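PDB 2AWI: PrgX from Enterococcus faecalis, which serves as the receptor for the peptide sex pheromone cCF10 and probably acts as a DNA-binding repressor in the control of conjugation. Local coordinates for residues S106-S111 and F149-E154; P174-V179 and I214-H219; D185-I190 and K224-N229; I236-Q241 and N259-F264. The protein carries 1 engineered substitution. All coordinates share one frame; numbering follows the deposited sequence.

Contact 1 (S106-S111 and F149-E154); sequences SLQYFS and FGIDCE. Engineered in segment 149-154: Cys153 (natural residue Tyr).
Leu107 and Ser111 of helix 107-122 face Ile151 and Glu154 of helix 150-159 across a buried interface in the C-terminal TPR region. The segment axes run 9.6 Å apart at 19°, nearly parallel, as expected of next-but-one helices in an alpha-alpha superhelix. Phe149 occupies the N-cap of the second helix. Its backbone N donates to Asp152 OD2 at 2.6 Å in an almost straight bond to the anti lone pair, so Asp152, at N3, accepts the N-cap residue's own N-H. Gly150 N bonds Glu60 of the second subunit, so that chain reaches the same helix start. Ile151 fills the middle: CG1 lies anti to the backbone N (chi1 -176°), which sends CD1 across to Ser111 CB at 3.8 Å and against the bent side chain of Gln108, while CG2 packs on Leu107 CD1 at 3.7 Å. Asp152 is held by Tyr142 and by a salt bridge to Arg145; its OD1 also lies 3.6 Å from Leu107 CD1, so the carboxylate borders an apolar methyl. The engineered Cys153 turns to Tyr176 and helix 184-203 instead. Glu154 extends toward helix 107-122, and its OE2 also forms a salt bridge with Lys79 of helix 74-87. The same OE2 stands 2.8 Å from Ser111 OG, whose single proton could also go to Asn158 OD1.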
# COMPACT_ATOMS: atom_id res chain seq x y z
N SER A 106 50.49 -14.83 7.41
CA SER A 106 49.71 -15.15 6.23
C SER A 106 48.49 -14.24 6.18
O SER A 106 48.14 -13.60 7.17
CB SER A 106 49.24 -16.61 6.28
OG SER A 106 48.26 -16.81 7.28
N LEU A 107 47.86 -14.18 5.01
CA LEU A 107 46.68 -13.36 4.83
C LEU A 107 45.59 -13.79 5.82
O LEU A 107 44.82 -12.96 6.28
CB LEU A 107 46.18 -13.48 3.40
CG LEU A 107 47.16 -12.95 2.35
CD1 LEU A 107 46.62 -13.23 0.96
CD2 LEU A 107 47.38 -11.45 2.55
N GLN A 108 45.54 -15.07 6.14
CA GLN A 108 44.54 -15.56 7.09
C GLN A 108 44.79 -14.91 8.45
O GLN A 108 43.91 -14.27 9.00
CB GLN A 108 44.60 -17.08 7.20
CG GLN A 108 44.08 -17.80 5.96
CD GLN A 108 42.57 -17.66 5.80
OE1 GLN A 108 42.04 -17.78 4.69
NE2 GLN A 108 41.88 -17.41 6.90
N TYR A 109 46.00 -15.07 8.97
CA TYR A 109 46.34 -14.48 10.26
C TYR A 109 46.11 -12.97 10.27
O TYR A 109 45.73 -12.40 11.29
CB TYR A 109 47.79 -14.79 10.64
CG TYR A 109 47.95 -16.13 11.32
CD1 TYR A 109 47.40 -16.36 12.58
CD2 TYR A 109 48.59 -17.19 10.68
CE1 TYR A 109 47.50 -17.61 13.19
CE2 TYR A 109 48.69 -18.44 11.28
CZ TYR A 109 48.14 -18.65 12.53
OH TYR A 109 48.21 -19.89 13.12
N PHE A 110 46.34 -12.32 9.14
CA PHE A 110 46.11 -10.88 9.12
C PHE A 110 44.62 -10.66 9.33
O PHE A 110 44.22 -9.82 10.13
CB PHE A 110 46.53 -10.26 7.79
CG PHE A 110 46.50 -8.76 7.80
CD1 PHE A 110 47.27 -8.05 8.73
CD2 PHE A 110 45.68 -8.05 6.92
CE1 PHE A 110 47.22 -6.66 8.78
CE2 PHE A 110 45.63 -6.65 6.97
CZ PHE A 110 46.41 -5.96 7.89
N SER A 111 43.81 -11.44 8.62
CA SER A 111 42.36 -11.35 8.73
C SER A 111 41.92 -11.59 10.18
O SER A 111 41.04 -10.90 10.69
CB SER A 111 41.70 -12.37 7.80
OG SER A 111 40.29 -12.17 7.75
N PHE A 149 42.81 -12.82 -4.07
CA PHE A 149 42.03 -14.02 -3.76
C PHE A 149 40.91 -13.72 -2.77
O PHE A 149 40.80 -12.61 -2.26
CB PHE A 149 42.96 -15.10 -3.19
CG PHE A 149 44.26 -15.25 -3.96
CD1 PHE A 149 45.36 -14.46 -3.65
CD2 PHE A 149 44.35 -16.15 -5.03
CE1 PHE A 149 46.54 -14.55 -4.39
CE2 PHE A 149 45.53 -16.25 -5.78
CZ PHE A 149 46.63 -15.45 -5.46
N GLY A 150 40.07 -14.72 -2.52
CA GLY A 150 38.96 -14.56 -1.60
C GLY A 150 39.38 -13.91 -0.29
O GLY A 150 38.77 -12.93 0.15
N ILE A 151 40.43 -14.43 0.33
CA ILE A 151 40.88 -13.89 1.60
C ILE A 151 41.26 -12.40 1.51
O ILE A 151 41.21 -11.67 2.52
CB ILE A 151 42.07 -14.71 2.15
CG1 ILE A 151 42.48 -14.20 3.53
CG2 ILE A 151 43.23 -14.64 1.17
CD1 ILE A 151 41.38 -14.26 4.56
N ASP A 152 41.64 -11.94 0.32
CA ASP A 152 41.98 -10.53 0.13
C ASP A 152 40.70 -9.70 0.26
O ASP A 152 40.70 -8.63 0.88
CB ASP A 152 42.62 -10.29 -1.24
CG ASP A 152 44.02 -10.85 -1.33
OD1 ASP A 152 44.85 -10.50 -0.47
OD2 ASP A 152 44.29 -11.65 -2.26
N CYS A 153 39.61 -10.19 -0.32
CA CYS A 153 38.34 -9.49 -0.22
C CYS A 153 37.78 -9.59 1.20
O CYS A 153 37.00 -8.75 1.63
CB CYS A 153 37.35 -10.03 -1.25
SG CYS A 153 37.74 -9.46 -2.94
N GLU A 154 38.19 -10.62 1.94
CA GLU A 154 37.73 -10.77 3.31
C GLU A 154 38.47 -9.70 4.12
O GLU A 154 37.87 -8.99 4.93
CB GLU A 154 38.06 -12.16 3.85
CG GLU A 154 37.44 -12.47 5.21
CD GLU A 154 37.83 -13.84 5.74
OE1 GLU A 154 37.65 -14.85 5.00
OE2 GLU A 154 38.31 -13.92 6.89

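Contact 2 (P174-V179 and I214-H219); sequences PMYPIV and INQFEH
Pro177, preceded by a cis peptide bond, brings the loop 174-179 up to helix 207-220, its CA 6.0 Å from that of Gln216. The Gln216 side chain bends at chi2 (-43°), which turns its amide toward the loop. OE1 comes to rest 3.1 Å from Pro177 CB, and Tyr176 CB lies 3.5 Å from the same oxygen, so the amide oxygen is wedged against aliphatic carbons. A water supplies the polar link: it accepts from Ile178 N at 3.0 Å and donates to both Gln216 O and Gln216 OE1, bridging the loop backbone to the helix and helping to orient the amide. One turn on, His219 has CG anti to its backbone N (chi1 175°). This places CD2 3.9 Å from Pro177 CB, with Ile178 O at the edge of the imidazole, 3.5 Å from NE2. The contact thus seats an interhelical loop of the TPR region on a later helix. Around it, Met175 and Tyr176 pack on helix 150-159, Tyr176 OH bonds Ile190 O of helix 184-203, and Phe217, pointing from the other side of helix 207-220, meets Asp233 and Ile236 of helix 230-248.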
# COMPACT_ATOMS: atom_id res chain seq x y z
N PRO A 174 41.69 -1.94 -6.84
CA PRO A 174 42.51 -2.86 -7.64
C PRO A 174 42.05 -4.31 -7.64
O PRO A 174 42.53 -5.13 -8.44
CB PRO A 174 43.91 -2.69 -7.03
CG PRO A 174 43.62 -2.32 -5.62
CD PRO A 174 42.48 -1.34 -5.75
N MSE A 175 41.12 -4.64 -6.76
CA MSE A 175 40.61 -6.00 -6.69
C MSE A 175 39.43 -6.20 -7.62
O MSE A 175 39.05 -7.33 -7.91
CB MSE A 175 40.21 -6.34 -5.26
CG MSE A 175 41.39 -6.36 -4.31
SE MSE A 175 40.89 -6.83 -2.53
CE MSE A 175 42.61 -6.60 -1.66
N TYR A 176 38.86 -5.11 -8.09
CA TYR A 176 37.72 -5.18 -8.99
C TYR A 176 38.01 -4.51 -10.34
O TYR A 176 38.93 -3.71 -10.46
CB TYR A 176 36.49 -4.53 -8.34
CG TYR A 176 36.00 -5.29 -7.13
CD1 TYR A 176 36.66 -5.19 -5.91
CD2 TYR A 176 34.94 -6.20 -7.23
CE1 TYR A 176 36.29 -5.97 -4.82
CE2 TYR A 176 34.56 -6.99 -6.15
CZ TYR A 176 35.24 -6.88 -4.95
OH TYR A 176 34.94 -7.71 -3.90
N PRO A 177 37.22 -4.85 -11.37
CA PRO A 177 36.09 -5.79 -11.34
C PRO A 177 36.49 -7.26 -11.30
O PRO A 177 37.63 -7.61 -11.60
CB PRO A 177 35.34 -5.45 -12.63
CG PRO A 177 36.46 -5.11 -13.56
CD PRO A 177 37.34 -4.22 -12.70
N ILE A 178 35.54 -8.10 -10.91
CA ILE A 178 35.77 -9.54 -10.84
C ILE A 178 35.56 -10.09 -12.26
O ILE A 178 34.65 -9.64 -12.97
CB ILE A 178 34.77 -10.24 -9.88
CG1 ILE A 178 34.87 -9.64 -8.47
CG2 ILE A 178 35.04 -11.74 -9.84
CD1 ILE A 178 36.22 -9.77 -7.80
N VAL A 179 36.39 -11.04 -12.66
CA VAL A 179 36.27 -11.62 -14.00
C VAL A 179 35.82 -13.08 -13.99
O VAL A 179 35.05 -13.50 -14.85
CB VAL A 179 37.61 -11.50 -14.77
CG1 VAL A 179 38.09 -10.06 -14.76
CG2 VAL A 179 38.66 -12.42 -14.16
N ILE A 214 27.86 -0.06 -6.90
CA ILE A 214 26.62 -0.54 -7.49
C ILE A 214 26.96 -1.15 -8.84
O ILE A 214 26.39 -2.17 -9.24
CB ILE A 214 25.61 0.60 -7.67
CG1 ILE A 214 25.08 1.03 -6.29
CG2 ILE A 214 24.47 0.17 -8.60
CD1 ILE A 214 23.98 2.09 -6.35
N ASN A 215 27.90 -0.54 -9.55
CA ASN A 215 28.33 -1.03 -10.86
C ASN A 215 29.10 -2.34 -10.72
O ASN A 215 28.88 -3.28 -11.48
CB ASN A 215 29.19 0.01 -11.57
CG ASN A 215 28.40 1.22 -12.04
OD1 ASN A 215 28.96 2.19 -12.54
ND2 ASN A 215 27.08 1.15 -11.90
N GLN A 216 30.02 -2.39 -9.76
CA GLN A 216 30.80 -3.61 -9.55
C GLN A 216 29.87 -4.78 -9.23
O GLN A 216 30.01 -5.87 -9.78
CB GLN A 216 31.81 -3.42 -8.41
CG GLN A 216 32.95 -2.47 -8.73
CD GLN A 216 33.53 -2.67 -10.12
OE1 GLN A 216 33.87 -3.79 -10.52
NE2 GLN A 216 33.65 -1.58 -10.87
N PHE A 217 28.91 -4.55 -8.35
CA PHE A 217 27.98 -5.59 -7.97
C PHE A 217 27.16 -6.06 -9.16
O PHE A 217 27.01 -7.26 -9.39
CB PHE A 217 27.02 -5.12 -6.88
CG PHE A 217 26.06 -6.18 -6.44
CD1 PHE A 217 26.51 -7.30 -5.74
CD2 PHE A 217 24.71 -6.10 -6.78
CE1 PHE A 217 25.63 -8.31 -5.39
CE2 PHE A 217 23.82 -7.12 -6.43
CZ PHE A 217 24.28 -8.22 -5.74
N GLU A 218 26.61 -5.11 -9.92
CA GLU A 218 25.80 -5.47 -11.07
C GLU A 218 26.59 -6.20 -12.13
O GLU A 218 26.05 -7.01 -12.87
CB GLU A 218 25.14 -4.22 -11.65
CG GLU A 218 23.99 -3.71 -10.78
CD GLU A 218 22.87 -4.73 -10.62
OE1 GLU A 218 22.27 -4.80 -9.52
OE2 GLU A 218 22.58 -5.45 -11.60
N HIS A 219 27.89 -5.93 -12.21
CA HIS A 219 28.71 -6.60 -13.19
C HIS A 219 28.89 -8.08 -12.83
O HIS A 219 29.02 -8.93 -13.71
CB HIS A 219 30.09 -5.94 -13.29
CG HIS A 219 31.02 -6.66 -14.21
ND1 HIS A 219 30.77 -6.81 -15.56
CD2 HIS A 219 32.16 -7.35 -13.96
CE1 HIS A 219 31.71 -7.56 -16.10
NE2 HIS A 219 32.57 -7.90 -15.15
O HOH W 1 32.92 -6.71 -10.38

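Contact 3 (D185-I190 and K224-N229); sequences DYDLTI and KNISIN
Asp187 takes the backbone N of Ser227 on its OD1 at 2.7 Å. The N-H arrives 38° out of the carboxylate plane and bends to 141°, so the bond is short but far from straight. Ile226 has CG1 anti to its backbone N (chi1 -169°), which carries CD1 to the same carboxylate, 3.4 Å from Asp187 CG, and more loosely to Ile190 CD1 at 4.4 Å. Water 2 adds a second donor to Asp187 OD1 at 2.7 Å; it also donates to Asn225 O and accepts weakly from Ser227 OG. One side-chain oxygen therefore gathers residues 225-227 of the link directly and through solvent. In this TPR region the irregular link between helices 207-220 and 230-248 is in this way tied to the first turns of helix 184-203, which comes before both. Farther along the link, Leu188 CD2 touches Asn229 ND2 at 4.2 Å. Asn229 is the N-cap of helix 230-248, its OD1 accepting from Tyr232 N. Asp187 OD2 is hydrogen-bonded to Ser181 OG and lies in the plane of the Tyr186 ring, at its edge. Beyond these, the second subunit closes in: its Lys184 forms a salt bridge with Asp185, and its Tyr231 packs on Ile228.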
# COMPACT_ATOMS: atom_id res chain seq x y z
N ASP A 185 31.88 -20.07 -2.02
CA ASP A 185 32.55 -19.40 -0.90
C ASP A 185 33.19 -18.11 -1.41
O ASP A 185 33.01 -17.04 -0.82
CB ASP A 185 33.64 -20.29 -0.31
CG ASP A 185 33.07 -21.50 0.42
OD1 ASP A 185 33.84 -22.45 0.69
OD2 ASP A 185 31.86 -21.49 0.73
N TYR A 186 33.93 -18.22 -2.51
CA TYR A 186 34.62 -17.09 -3.12
C TYR A 186 33.59 -16.03 -3.54
O TYR A 186 33.76 -14.84 -3.26
CB TYR A 186 35.44 -17.59 -4.32
CG TYR A 186 36.00 -16.52 -5.22
CD1 TYR A 186 35.29 -16.08 -6.34
CD2 TYR A 186 37.24 -15.94 -4.96
CE1 TYR A 186 35.80 -15.09 -7.18
CE2 TYR A 186 37.76 -14.96 -5.78
CZ TYR A 186 37.04 -14.53 -6.88
OH TYR A 186 37.56 -13.54 -7.68
N ASP A 187 32.52 -16.47 -4.19
CA ASP A 187 31.45 -15.58 -4.63
C ASP A 187 30.90 -14.71 -3.49
O ASP A 187 30.72 -13.50 -3.65
CB ASP A 187 30.30 -16.38 -5.24
CG ASP A 187 30.66 -17.03 -6.56
OD1 ASP A 187 29.78 -17.68 -7.15
OD2 ASP A 187 31.82 -16.90 -7.02
N LEU A 188 30.63 -15.34 -2.35
CA LEU A 188 30.07 -14.64 -1.20
C LEU A 188 31.01 -13.54 -0.72
O LEU A 188 30.61 -12.40 -0.49
CB LEU A 188 29.82 -15.62 -0.05
CG LEU A 188 28.70 -15.33 0.96
CD1 LEU A 188 29.11 -15.91 2.29
CD2 LEU A 188 28.43 -13.86 1.10
N THR A 189 32.28 -13.90 -0.57
CA THR A 189 33.30 -12.99 -0.10
C THR A 189 33.51 -11.76 -0.97
O THR A 189 33.65 -10.65 -0.46
CB THR A 189 34.62 -13.73 0.04
OG1 THR A 189 34.41 -14.91 0.83
CG2 THR A 189 35.67 -12.85 0.70
N ILE A 190 33.53 -11.94 -2.28
CA ILE A 190 33.73 -10.81 -3.18
C ILE A 190 32.50 -9.90 -3.17
O ILE A 190 32.60 -8.73 -3.53
CB ILE A 190 34.01 -11.29 -4.61
CG1 ILE A 190 32.79 -12.01 -5.17
CG2 ILE A 190 35.22 -12.23 -4.61
CD1 ILE A 190 32.96 -12.46 -6.60
N LYS A 224 29.99 -16.01 -15.57
CA LYS A 224 29.56 -17.38 -15.79
C LYS A 224 29.61 -18.20 -14.49
O LYS A 224 30.62 -18.21 -13.80
CB LYS A 224 30.46 -18.03 -16.84
CG LYS A 224 30.25 -19.52 -17.04
CD LYS A 224 31.40 -20.12 -17.84
CE LYS A 224 31.26 -21.62 -17.98
NZ LYS A 224 32.47 -22.24 -18.58
N ASN A 225 28.50 -18.87 -14.18
CA ASN A 225 28.38 -19.71 -12.99
C ASN A 225 28.53 -18.97 -11.65
O ASN A 225 28.92 -19.58 -10.65
CB ASN A 225 29.40 -20.85 -13.03
CG ASN A 225 29.15 -21.82 -14.17
OD1 ASN A 225 28.00 -22.18 -14.45
ND2 ASN A 225 30.22 -22.27 -14.82
N ILE A 226 28.21 -17.68 -11.63
CA ILE A 226 28.32 -16.89 -10.41
C ILE A 226 27.13 -17.19 -9.49
O ILE A 226 26.03 -17.48 -9.96
CB ILE A 226 28.31 -15.36 -10.72
CG1 ILE A 226 28.68 -14.57 -9.46
CG2 ILE A 226 26.92 -14.93 -11.20
CD1 ILE A 226 30.09 -14.78 -9.02
N SER A 227 27.35 -17.11 -8.19
CA SER A 227 26.27 -17.35 -7.23
C SER A 227 25.97 -16.06 -6.48
O SER A 227 26.53 -15.80 -5.42
CB SER A 227 26.66 -18.42 -6.22
OG SER A 227 26.54 -19.71 -6.78
N ILE A 228 25.07 -15.25 -7.04
CA ILE A 228 24.70 -14.00 -6.40
C ILE A 228 23.90 -14.32 -5.13
O ILE A 228 23.02 -15.18 -5.14
CB ILE A 228 23.83 -13.11 -7.34
CG1 ILE A 228 24.57 -12.86 -8.66
CG2 ILE A 228 23.49 -11.80 -6.65
CD1 ILE A 228 25.86 -12.02 -8.50
N ASN A 229 24.21 -13.62 -4.04
CA ASN A 229 23.52 -13.81 -2.78
C ASN A 229 22.22 -13.03 -2.83
O ASN A 229 22.23 -11.80 -2.95
CB ASN A 229 24.39 -13.31 -1.63
CG ASN A 229 23.70 -13.40 -0.27
OD1 ASN A 229 22.65 -12.79 -0.05
ND2 ASN A 229 24.29 -14.15 0.64
O HOH W 2 29.66 -20.35 -7.75

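Contact 4 (I236-Q241 and N259-F264); sequences INYLKQ and NIINIF
Gln241 OE1 accepts a hydrogen bond from Asn256 ND2 of helix 251-266, while Gln241 CG lies 4.4 Å from Ile260 CD1 one turn farther along that helix. Helices 230-248 and 251-266 form an antiparallel hairpin of the kind from which TPR domains are built, their segment axes 10.0 Å apart with N-to-C directions at 158°. At the other end of the glutamine amide, Gln241 NE2 makes a weak 3.5 Å bond to Asn237 OD1, joining two successive turns of one helix beside the interface. Ile260 carries most of the packing from helix 251-266. With CG1 anti to the carbonyl carbon (chi1 -71°) and the chain extended, it runs its CD1 over the backbone of Tyr238, 3.8 Å from Tyr238 CA, crossing the Asn237 side chain at about a right angle. The other branch, Ile260 CG2, packs on Tyr238 CB at 3.7 Å. Both Tyr238 and Ile261 are covered by Leu280 of helix 270-286, so three successive helices meet here. The second subunit also borders the contact: Ile267 of that chain packs on Asn237, its Asn259 bonds Asn259, and its Ile263 meets Ile263. The tyrosine ring reaches past Ile260 to the next residue: Tyr238 CE2 lies 3.8 Å from both Ile261 CG1 and Ile261 CD1.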
# COMPACT_ATOMS: atom_id res chain seq x y z
N ILE A 236 21.44 -4.45 -1.54
CA ILE A 236 22.17 -3.58 -2.46
C ILE A 236 21.20 -2.82 -3.36
O ILE A 236 21.43 -1.66 -3.69
CB ILE A 236 23.16 -4.40 -3.31
CG1 ILE A 236 24.39 -4.75 -2.47
CG2 ILE A 236 23.55 -3.63 -4.57
CD1 ILE A 236 25.44 -5.55 -3.21
N ASN A 237 20.11 -3.49 -3.74
CA ASN A 237 19.10 -2.86 -4.60
C ASN A 237 18.36 -1.79 -3.81
O ASN A 237 17.81 -0.84 -4.38
CB ASN A 237 18.11 -3.92 -5.11
CG ASN A 237 17.39 -3.48 -6.37
OD1 ASN A 237 16.46 -2.67 -6.33
ND2 ASN A 237 17.83 -4.00 -7.52
N TYR A 238 18.34 -1.94 -2.49
CA TYR A 238 17.70 -0.96 -1.63
C TYR A 238 18.62 0.26 -1.53
O TYR A 238 18.16 1.40 -1.46
CB TYR A 238 17.45 -1.55 -0.23
CG TYR A 238 17.56 -0.54 0.90
CD1 TYR A 238 18.76 -0.33 1.57
CD2 TYR A 238 16.46 0.22 1.29
CE1 TYR A 238 18.87 0.61 2.59
CE2 TYR A 238 16.55 1.17 2.30
CZ TYR A 238 17.76 1.36 2.95
OH TYR A 238 17.86 2.30 3.95
N LEU A 239 19.93 0.01 -1.53
CA LEU A 239 20.91 1.09 -1.46
C LEU A 239 20.90 1.83 -2.78
O LEU A 239 21.16 3.03 -2.84
CB LEU A 239 22.30 0.51 -1.15
CG LEU A 239 22.44 0.00 0.29
CD1 LEU A 239 23.67 -0.90 0.43
CD2 LEU A 239 22.53 1.20 1.22
N LYS A 240 20.57 1.11 -3.85
CA LYS A 240 20.49 1.69 -5.18
C LYS A 240 19.28 2.62 -5.21
O LYS A 240 19.34 3.72 -5.77
CB LYS A 240 20.34 0.59 -6.22
CG LYS A 240 20.21 1.07 -7.66
CD LYS A 240 19.96 -0.10 -8.59
CE LYS A 240 19.64 0.35 -10.00
NZ LYS A 240 19.33 -0.81 -10.89
N GLN A 241 18.18 2.18 -4.61
CA GLN A 241 16.97 3.00 -4.57
C GLN A 241 17.27 4.28 -3.79
O GLN A 241 16.78 5.35 -4.13
CB GLN A 241 15.82 2.23 -3.89
CG GLN A 241 15.33 1.00 -4.65
CD GLN A 241 14.88 1.32 -6.07
OE1 GLN A 241 14.06 2.21 -6.29
NE2 GLN A 241 15.42 0.59 -7.04
N ASN A 259 9.71 -0.27 0.71
CA ASN A 259 9.08 -1.54 0.40
C ASN A 259 10.06 -2.71 0.57
O ASN A 259 9.67 -3.81 0.97
CB ASN A 259 8.53 -1.49 -1.02
CG ASN A 259 7.77 -2.74 -1.39
OD1 ASN A 259 7.06 -3.31 -0.56
ND2 ASN A 259 7.90 -3.16 -2.63
N ILE A 260 11.33 -2.46 0.27
CA ILE A 260 12.33 -3.50 0.43
C ILE A 260 12.58 -3.75 1.92
O ILE A 260 12.71 -4.90 2.34
CB ILE A 260 13.62 -3.11 -0.30
CG1 ILE A 260 13.38 -3.20 -1.82
CG2 ILE A 260 14.77 -4.03 0.13
CD1 ILE A 260 14.59 -2.90 -2.66
N ILE A 261 12.62 -2.68 2.71
CA ILE A 261 12.82 -2.81 4.15
C ILE A 261 11.70 -3.69 4.70
O ILE A 261 11.91 -4.52 5.58
CB ILE A 261 12.79 -1.44 4.87
CG1 ILE A 261 14.02 -0.62 4.49
CG2 ILE A 261 12.73 -1.63 6.38
CD1 ILE A 261 14.12 0.71 5.21
N ASN A 262 10.50 -3.51 4.16
CA ASN A 262 9.34 -4.27 4.58
C ASN A 262 9.44 -5.75 4.22
O ASN A 262 8.96 -6.61 4.96
CB ASN A 262 8.08 -3.67 3.97
CG ASN A 262 6.85 -4.53 4.21
OD1 ASN A 262 6.51 -4.83 5.35
ND2 ASN A 262 6.19 -4.93 3.13
N ILE A 263 10.05 -6.06 3.08
CA ILE A 263 10.21 -7.45 2.65
C ILE A 263 11.07 -8.21 3.66
O ILE A 263 10.77 -9.36 4.01
CB ILE A 263 10.86 -7.53 1.26
CG1 ILE A 263 9.80 -7.32 0.19
CG2 ILE A 263 11.53 -8.87 1.07
CD1 ILE A 263 8.65 -8.32 0.26
N PHE A 264 12.14 -7.57 4.12
CA PHE A 264 13.04 -8.19 5.08
C PHE A 264 12.28 -8.52 6.35
O PHE A 264 12.61 -9.48 7.05
CB PHE A 264 14.23 -7.26 5.39
CG PHE A 264 15.33 -7.33 4.36
CD1 PHE A 264 16.07 -8.51 4.19
CD2 PHE A 264 15.61 -6.24 3.54
CE1 PHE A 264 17.06 -8.60 3.20
CE2 PHE A 264 16.60 -6.33 2.55
CZ PHE A 264 17.33 -7.51 2.38

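All four contacts lie in the all-helical C-terminal TPR region and follow the chain from contact 1 to contact 4, with the segments of contacts 2 and 3 alternating. Contacts 2 and 3 are the closest neighbours, centres about 12 Å apart, and meet where loop 174-179 packs on helix 184-203. Contact 1 touches both through Cys153 and Thr189, among others. Contact 4 lies about 30 Å from contact 1, centre to centre, but meets contact 2 where Phe217 packs on Ile236. Packing thus passes from helix 107-122 to helix 251-266 as one continuous array, and contacts 1, 3 and 4 also border the second subunit, so the array also forms part of the subunit interface.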